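Local coordinates for protein pyridoxamine 5-phosphate-dependent dehydrase (Escherichia coli, PDB 3B8X) that removes the C3'-hydroxyl of GDP-4-keto-6-deoxy-D-mannose in a pyridoxal phosphate-dependent transamination-deoxygenation reaction on the route to the O-antigen sugar L-colitose, at residues Gly258-Gly261 with Ile262-Lys266; Ala279-Phe282 with Leu283-Phe286; Leu378-Glu381 with Ile382-Leu385. The protein carries 1 engineered substitution. All blocks are in the same frame, centred on the assembly; numbering follows the deposited sequence.

Contact 1 of 3, residues Gly258-Gly261 with Ile262-Lys266; sequences GAIG and IEQLK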
loop_
_atom_site.group_PDB
_atom_site.type_symbol
_atom_site.label_atom_id
_atom_site.label_comp_id
_atom_site.label_asym_id
_atom_site.label_seq_id
_atom_site.Cartn_x
_atom_site.Cartn_y
_atom_site.Cartn_z
ATOM N N GLY B 258 -10.237 11.460 1.871
ATOM C CA GLY B 258 -11.627 11.220 2.235
ATOM C C GLY B 258 -12.410 12.546 2.128
ATOM O O GLY B 258 -13.510 12.573 1.614
ATOM N N ALA B 259 -11.811 13.662 2.512
ATOM C CA ALA B 259 -12.515 14.934 2.431
ATOM C C ALA B 259 -12.797 15.308 0.999
ATOM O O ALA B 259 -13.910 15.706 0.659
ATOM C CB ALA B 259 -11.778 16.056 3.162
ATOM N N ILE B 260 -11.769 15.179 0.172
ATOM C CA ILE B 260 -11.880 15.512 -1.220
ATOM C C ILE B 260 -12.963 14.592 -1.793
ATOM O O ILE B 260 -13.793 15.019 -2.635
ATOM C CB ILE B 260 -10.557 15.225 -1.968
ATOM C CG1 ILE B 260 -9.445 16.186 -1.525
ATOM C CG2 ILE B 260 -10.769 15.272 -3.465
ATOM C CD1 ILE B 260 -7.994 15.716 -1.762
ATOM N N GLY B 261 -12.892 13.311 -1.419
ATOM C CA GLY B 261 -13.808 12.334 -2.024
ATOM C C GLY B 261 -15.284 12.672 -1.820
ATOM O O GLY B 261 -16.125 12.379 -2.664
ATOM N N ILE B 262 -15.603 13.216 -0.655
ATOM C CA ILE B 262 -16.996 13.518 -0.334
ATOM C C ILE B 262 -17.534 14.541 -1.324
ATOM O O ILE B 262 -18.670 14.447 -1.771
ATOM C CB ILE B 262 -17.040 14.159 1.052
ATOM C CG1 ILE B 262 -16.843 13.063 2.110
ATOM C CG2 ILE B 262 -18.285 15.034 1.189
ATOM C CD1 ILE B 262 -16.226 13.558 3.459
ATOM N N GLU B 263 -16.657 15.482 -1.684
ATOM C CA GLU B 263 -17.028 16.574 -2.561
ATOM C C GLU B 263 -17.226 15.948 -3.912
ATOM O O GLU B 263 -18.192 16.258 -4.576
ATOM C CB GLU B 263 -15.922 17.637 -2.610
ATOM C CG GLU B 263 -15.769 18.440 -1.320
ATOM C CD GLU B 263 -17.091 18.919 -0.713
ATOM O OE1 GLU B 263 -18.096 19.133 -1.435
ATOM O OE2 GLU B 263 -17.114 19.116 0.517
ATOM N N GLN B 264 -16.313 15.056 -4.289
ATOM C CA GLN B 264 -16.337 14.370 -5.593
ATOM C C GLN B 264 -17.617 13.555 -5.801
ATOM O O GLN B 264 -18.204 13.591 -6.874
ATOM C CB GLN B 264 -15.078 13.492 -5.752
ATOM C CG GLN B 264 -13.765 14.275 -5.930
ATOM C CD GLN B 264 -13.609 14.921 -7.299
ATOM O OE1 GLN B 264 -13.145 14.285 -8.247
ATOM N NE2 GLN B 264 -13.989 16.203 -7.407
ATOM N N LEU B 265 -18.050 12.820 -4.781
ATOM C CA LEU B 265 -19.254 12.007 -4.862
ATOM C C LEU B 265 -20.460 12.891 -5.210
ATOM O O LEU B 265 -21.369 12.464 -5.908
ATOM C CB LEU B 265 -19.515 11.216 -3.569
ATOM C CG LEU B 265 -18.517 10.074 -3.256
ATOM C CD1 LEU B 265 -18.809 9.300 -2.001
ATOM C CD2 LEU B 265 -18.461 9.048 -4.368
ATOM N N LYS B 266 -20.477 14.129 -4.735
ATOM C CA LYS B 266 -21.622 14.935 -5.087
ATOM C C LYS B 266 -21.631 15.296 -6.553
ATOM O O LYS B 266 -22.698 15.457 -7.155
ATOM C CB LYS B 266 -21.677 16.185 -4.247
ATOM C CG LYS B 266 -21.493 15.888 -2.785
ATOM C CD LYS B 266 -21.290 17.179 -2.048
ATOM C CE LYS B 266 -21.765 17.079 -0.627
ATOM N NZ LYS B 266 -21.499 18.316 0.139
HETATM O O HOH W 1 -15.710 17.593 2.429
#

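Contact 2 of 3, residues Ala279-Phe282 with Leu283-Phe286; sequences AEYF and LDKF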
loop_
_atom_site.group_PDB
_atom_site.type_symbol
_atom_site.label_atom_id
_atom_site.label_comp_id
_atom_site.label_asym_id
_atom_site.label_seq_id
_atom_site.Cartn_x
_atom_site.Cartn_y
_atom_site.Cartn_z
ATOM N N ALA B 279 -19.883 10.494 -25.051
ATOM C CA ALA B 279 -19.834 9.176 -25.685
ATOM C C ALA B 279 -20.841 9.131 -26.825
ATOM O O ALA B 279 -20.614 8.494 -27.838
ATOM C CB ALA B 279 -20.103 8.068 -24.660
ATOM N N GLU B 280 -21.960 9.816 -26.653
ATOM C CA GLU B 280 -22.977 9.796 -27.678
ATOM C C GLU B 280 -22.488 10.448 -28.953
ATOM O O GLU B 280 -22.653 9.914 -30.048
ATOM C CB GLU B 280 -24.211 10.522 -27.173
ATOM C CG GLU B 280 -25.206 10.910 -28.235
ATOM C CD GLU B 280 -26.297 11.749 -27.615
ATOM O OE1 GLU B 280 -26.085 12.963 -27.394
ATOM O OE2 GLU B 280 -27.338 11.161 -27.273
ATOM N N TYR B 281 -21.856 11.600 -28.809
ATOM C CA TYR B 281 -21.314 12.316 -29.952
ATOM C C TYR B 281 -20.182 11.513 -30.619
ATOM O O TYR B 281 -20.110 11.330 -31.843
ATOM C CB TYR B 281 -20.798 13.659 -29.437
ATOM C CG TYR B 281 -20.440 14.592 -30.548
ATOM C CD1 TYR B 281 -21.436 15.067 -31.388
ATOM C CD2 TYR B 281 -19.109 14.936 -30.820
ATOM C CE1 TYR B 281 -21.146 15.916 -32.426
ATOM C CE2 TYR B 281 -18.807 15.758 -31.868
ATOM C CZ TYR B 281 -19.841 16.258 -32.671
ATOM O OH TYR B 281 -19.566 17.121 -33.721
ATOM N N PHE B 282 -19.304 10.994 -29.774
ATOM C CA PHE B 282 -18.193 10.156 -30.252
ATOM C C PHE B 282 -18.711 9.001 -31.145
ATOM O O PHE B 282 -18.234 8.796 -32.278
ATOM C CB PHE B 282 -17.461 9.564 -29.026
ATOM C CG PHE B 282 -16.417 8.526 -29.379
ATOM C CD1 PHE B 282 -15.235 8.904 -30.014
ATOM C CD2 PHE B 282 -16.646 7.180 -29.110
ATOM C CE1 PHE B 282 -14.263 7.935 -30.376
ATOM C CE2 PHE B 282 -15.714 6.198 -29.468
ATOM C CZ PHE B 282 -14.526 6.570 -30.119
ATOM N N LEU B 283 -19.695 8.257 -30.626
ATOM C CA LEU B 283 -20.252 7.128 -31.350
ATOM C C LEU B 283 -20.887 7.609 -32.652
ATOM O O LEU B 283 -20.745 6.980 -33.708
ATOM C CB LEU B 283 -21.278 6.365 -30.502
ATOM C CG LEU B 283 -20.649 5.585 -29.328
ATOM C CD1 LEU B 283 -21.678 4.906 -28.405
ATOM C CD2 LEU B 283 -19.505 4.602 -29.752
ATOM N N ASP B 284 -21.587 8.729 -32.582
ATOM C CA ASP B 284 -22.241 9.225 -33.776
ATOM C C ASP B 284 -21.155 9.623 -34.770
ATOM O O ASP B 284 -21.254 9.410 -35.980
ATOM C CB ASP B 284 -23.120 10.418 -33.433
ATOM C CG ASP B 284 -23.428 11.271 -34.635
ATOM O OD1 ASP B 284 -23.917 10.712 -35.646
ATOM O OD2 ASP B 284 -23.175 12.493 -34.582
ATOM N N LYS B 285 -20.064 10.160 -34.259
ATOM C CA LYS B 285 -19.002 10.544 -35.168
ATOM C C LYS B 285 -18.105 9.449 -35.774
ATOM O O LYS B 285 -17.480 9.651 -36.832
ATOM C CB LYS B 285 -18.134 11.595 -34.482
ATOM C CG LYS B 285 -18.821 12.905 -34.384
ATOM C CD LYS B 285 -17.979 13.857 -35.182
ATOM C CE LYS B 285 -18.780 14.575 -36.226
ATOM N NZ LYS B 285 -17.855 15.557 -36.844
ATOM N N PHE B 286 -17.952 8.341 -35.053
ATOM C CA PHE B 286 -17.088 7.261 -35.495
ATOM C C PHE B 286 -17.857 5.989 -35.842
ATOM O O PHE B 286 -17.248 4.934 -36.055
ATOM C CB PHE B 286 -16.091 6.954 -34.369
ATOM C CG PHE B 286 -14.973 7.955 -34.261
ATOM C CD1 PHE B 286 -15.125 9.088 -33.482
ATOM C CD2 PHE B 286 -13.791 7.777 -34.967
ATOM C CE1 PHE B 286 -14.100 10.004 -33.382
ATOM C CE2 PHE B 286 -12.770 8.723 -34.895
ATOM C CZ PHE B 286 -12.929 9.823 -34.096
#

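Contact 3 of 3, residues Leu378-Glu381 with Ile382-Leu385; sequences LFDE and IDYL. With NA (sodium ion), chain L.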
loop_
_atom_site.group_PDB
_atom_site.type_symbol
_atom_site.label_atom_id
_atom_site.label_comp_id
_atom_site.label_asym_id
_atom_site.label_seq_id
_atom_site.Cartn_x
_atom_site.Cartn_y
_atom_site.Cartn_z
ATOM N N LEU B 378 -16.565 17.482 -24.738
ATOM C CA LEU B 378 -15.413 17.338 -25.612
ATOM C C LEU B 378 -15.809 17.449 -27.097
ATOM O O LEU B 378 -15.155 16.846 -27.969
ATOM C CB LEU B 378 -14.813 15.937 -25.364
ATOM C CG LEU B 378 -13.931 15.792 -24.121
ATOM C CD1 LEU B 378 -13.588 14.332 -23.788
ATOM C CD2 LEU B 378 -12.658 16.587 -24.328
ATOM N N PHE B 379 -16.859 18.203 -27.408
ATOM C CA PHE B 379 -17.294 18.247 -28.805
ATOM C C PHE B 379 -16.260 18.651 -29.807
ATOM O O PHE B 379 -16.165 18.018 -30.851
ATOM C CB PHE B 379 -18.603 18.999 -29.037
ATOM C CG PHE B 379 -19.676 18.656 -28.054
ATOM C CD1 PHE B 379 -20.158 19.624 -27.175
ATOM C CD2 PHE B 379 -20.154 17.360 -27.946
ATOM C CE1 PHE B 379 -21.108 19.317 -26.241
ATOM C CE2 PHE B 379 -21.111 17.040 -27.001
ATOM C CZ PHE B 379 -21.594 18.031 -26.147
ATOM N N ASP B 380 -15.496 19.710 -29.502
ATOM C CA ASP B 380 -14.459 20.157 -30.461
ATOM C C ASP B 380 -13.344 19.167 -30.576
ATOM O O ASP B 380 -12.795 18.937 -31.652
ATOM C CB ASP B 380 -13.890 21.530 -30.095
ATOM C CG ASP B 380 -14.966 22.606 -30.064
ATOM O OD1 ASP B 380 -15.934 22.498 -30.851
ATOM O OD2 ASP B 380 -14.881 23.507 -29.207
ATOM N N GLU B 381 -12.989 18.609 -29.431
ATOM C CA GLU B 381 -11.926 17.631 -29.356
ATOM C C GLU B 381 -12.279 16.372 -30.137
ATOM O O GLU B 381 -11.422 15.728 -30.721
ATOM C CB GLU B 381 -11.631 17.326 -27.883
ATOM C CG GLU B 381 -10.963 18.481 -27.145
ATOM C CD GLU B 381 -11.982 19.428 -26.507
ATOM O OE1 GLU B 381 -13.144 19.404 -26.931
ATOM O OE2 GLU B 381 -11.648 20.194 -25.575
ATOM N N ILE B 382 -13.546 15.997 -30.115
ATOM C CA ILE B 382 -13.961 14.795 -30.860
ATOM C C ILE B 382 -14.007 15.040 -32.365
ATOM O O ILE B 382 -13.721 14.148 -33.182
ATOM C CB ILE B 382 -15.329 14.285 -30.358
ATOM C CG1 ILE B 382 -15.133 13.511 -29.058
ATOM C CG2 ILE B 382 -15.969 13.315 -31.355
ATOM C CD1 ILE B 382 -16.426 13.412 -28.226
ATOM N N ASP B 383 -14.444 16.234 -32.746
ATOM C CA ASP B 383 -14.481 16.586 -34.169
ATOM C C ASP B 383 -13.041 16.484 -34.647
ATOM O O ASP B 383 -12.708 16.075 -35.772
ATOM C CB ASP B 383 -14.837 18.071 -34.328
ATOM C CG ASP B 383 -16.314 18.383 -34.072
ATOM O OD1 ASP B 383 -17.170 17.494 -34.253
ATOM O OD2 ASP B 383 -16.621 19.549 -33.721
ATOM N N TYR B 384 -12.179 17.015 -33.808
ATOM C CA TYR B 384 -10.776 17.099 -34.153
ATOM C C TYR B 384 -10.247 15.685 -34.328
ATOM O O TYR B 384 -9.597 15.342 -35.328
ATOM C CB TYR B 384 -10.047 17.858 -33.021
ATOM C CG TYR B 384 -8.574 18.116 -33.235
ATOM C CD1 TYR B 384 -8.084 18.612 -34.448
ATOM C CD2 TYR B 384 -7.655 17.854 -32.211
ATOM C CE1 TYR B 384 -6.698 18.843 -34.633
ATOM C CE2 TYR B 384 -6.286 18.074 -32.385
ATOM C CZ TYR B 384 -5.806 18.566 -33.599
ATOM O OH TYR B 384 -4.446 18.784 -33.776
ATOM N N LEU B 385 -10.535 14.854 -33.333
ATOM C CA LEU B 385 -10.087 13.468 -33.341
ATOM C C LEU B 385 -10.550 12.753 -34.613
ATOM O O LEU B 385 -9.742 12.086 -35.282
ATOM C CB LEU B 385 -10.598 12.782 -32.087
ATOM C CG LEU B 385 -10.499 11.265 -31.969
ATOM C CD1 LEU B 385 -9.102 10.901 -31.523
ATOM C CD2 LEU B 385 -11.472 10.923 -30.866
HETATM NA NA NA L . -14.631 23.388 -26.316
HETATM O O HOH W 2 -15.292 21.153 -26.850
HETATM O O HOH W 3 -11.879 22.861 -26.781
HETATM O O HOH W 4 -14.252 22.811 -23.821
HETATM O O HOH W 5 -16.836 24.073 -26.929
HETATM O O HOH W 6 -14.095 25.684 -26.991
#

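Contact 1 of 3, residues Gly258-Gly261 with Ile262-Lys266
Ile262 turns its amide back to Gly258 O, at 3.2 Å from N and with an N-H...O angle of 146°, and leans on a weak, bent second bond to Ala259 O. Its side chain follows the same carbonyl: with CG1 anti to the carbonyl carbon (chi1 -76°), CD1 comes within 3.4 Å of Gly258 O and lies beside Ala259 CA. Glu263 offers N to Ile260 O only weakly, and its carboxylate, on a chain bent at chi2, is bridged to the previous turn by a water. This water donates to both Glu263 OE2 (2.8 Å) and Ala259 O (3.2 Å), so the carbonyl has a solvent partner besides its weak backbone bond. These turns belong to the N-terminal part of the long helix 255-286, packed against helices 15-27 and 34-47: Ala259 touches Ala20 and Val24, and Ile262 meets Gln38. Gln264 N then makes a straighter bond to Ile260 O, 3.0 Å and 159°, lying in the carbonyl plane. Its side chain runs alongside that of Ile260, CG resting 4.0 Å from Ile260 CG2, while the buried amide group turns off to Glu17, Thr12 and the backbone N of Ala193, which fix its rotation. Leu265 N closes the next turn on Gly261 O at 2.9 Å, and Leu265 CG lies 3.4 Å from that same oxygen; its side chain continues to Tyr39 and Gln42.

Contact 2 of 3, residues Ala279-Phe282 with Leu283-Phe286
Phe282 and Phe286, one helical turn apart, form the tight part of this contact. Phe282 CE1 approaches Phe286 CD1 to 3.4 Å; the ring centroids are 4.9 Å apart and the planes 35° from each other, an oblique pairing that is neither a parallel stack nor edge-to-face. The four-residue spacing puts both on one side of the helix, and the differing first torsions, Phe282 CG anti to the backbone N (chi1 172°) and Phe286 CG anti to the carbonyl carbon, bring CD1 and CE1 of Phe282 up to Phe286 CD1. Phe282 O accepts the amide of Phe286 at 2.8 Å and also lies in the plane of the Phe286 ring, at its edge. Phe282 CD2 meets Leu283 CD2 at 3.9 Å.

On the flank beside helix 379-388, Lys285 runs alongside Tyr281 and lays CG over one face of the ring, 4.0 Å from the centroid, a CH-pi contact shifted toward the rim. Bends at chi2 and chi3 carry its chain past Tyr281 OH, with CE 3.7 Å from that oxygen. The hydroxyl itself is probably hydrogen-bonded to Asp383. The loose, solvent side belongs to Glu280 and Asp284, the latter pairing with Lys287 rather than across the turn. A buried aromatic face and an exposed charged one mark an amphipathic helix: the C-terminal turns of helix 255-286 stack Phe282 on Phe306 and set both rings against Phe308 of the four-stranded antiparallel sheet.

Contact 3 of 3, residues Leu378-Glu381 with Ile382-Leu385
Leu378 O receives Ile382 N at 2.8 Å, opening a run of four successive i to i+4 bonds from the N-cap residue Leu378 into helix 379-388. Phe379 O, Asp380 O and Glu381 O follow with the amides of Asp383, Tyr384 and Leu385, and the N-H...O angles of the four all fall between 149° and 157°, evidence of a regular helix from its first turn. Side-chain packing across the turn is slight, Leu378 CB meeting Ile382 CD1 at 4.1 Å on the buried side, where Ile382 goes on to touch Tyr281 and Phe282 of helix 255-286.

The first turn of this C-terminal helix carries a metal site on its outer side. Asp380 OD2 reaches a sodium ion at 2.9 Å, and five waters complete six ligands. Asp380 also binds magnesium in another crystal structure of this protein, as does Glu377, which here accepts the amide of Phe379. Glu381 serves the ion from the second shell: bent at chi2, its chain folds back so that OE1 accepts a hydrogen bond from a metal-bound water at 2.8 Å, and OE2 takes a weaker bond from another. The first of these waters accepts a hydrogen bond from Asp380 N as well, at 3.0 Å, linking ion, backbone and carboxylate. Asp380 OD1 stands 4.2 Å from Asp383 OD2, the carboxylate planes 43° apart; this approach of like charges is probably eased by the sodium ion at Asp380, and by Tyr281 OH with a longer, weak pairing from Lys285 at Asp383 OD1. The end of Tyr384, whose CG is anti to the backbone N, leads away from residues 378-381, and its hydroxyl hydrogen-bonds Ala328 O.

In the fold
From the N terminus the contacts follow in series, none nesting or crossing another, and each closes only successive turns of a helix. Contacts 1 and 2 sit near the two ends of helix 255-286, their centres about 30 Å apart: the first faces helices 15-27 and 34-47, the second the antiparallel sheet holding strands 292-293, 305-310, 368-372 and 332-333. The chain then forms that sheet, adding strand 351-354 to the edge of the eight-stranded mixed sheet on the way, before contact 3 opens helix 379-388. This helix returns to contact 2, centres about 10 Å apart, with Tyr281-Asp383 as polar tie and Phe286 CZ packing on Leu385 CG at 3.5 Å. Contact 1 touches neither.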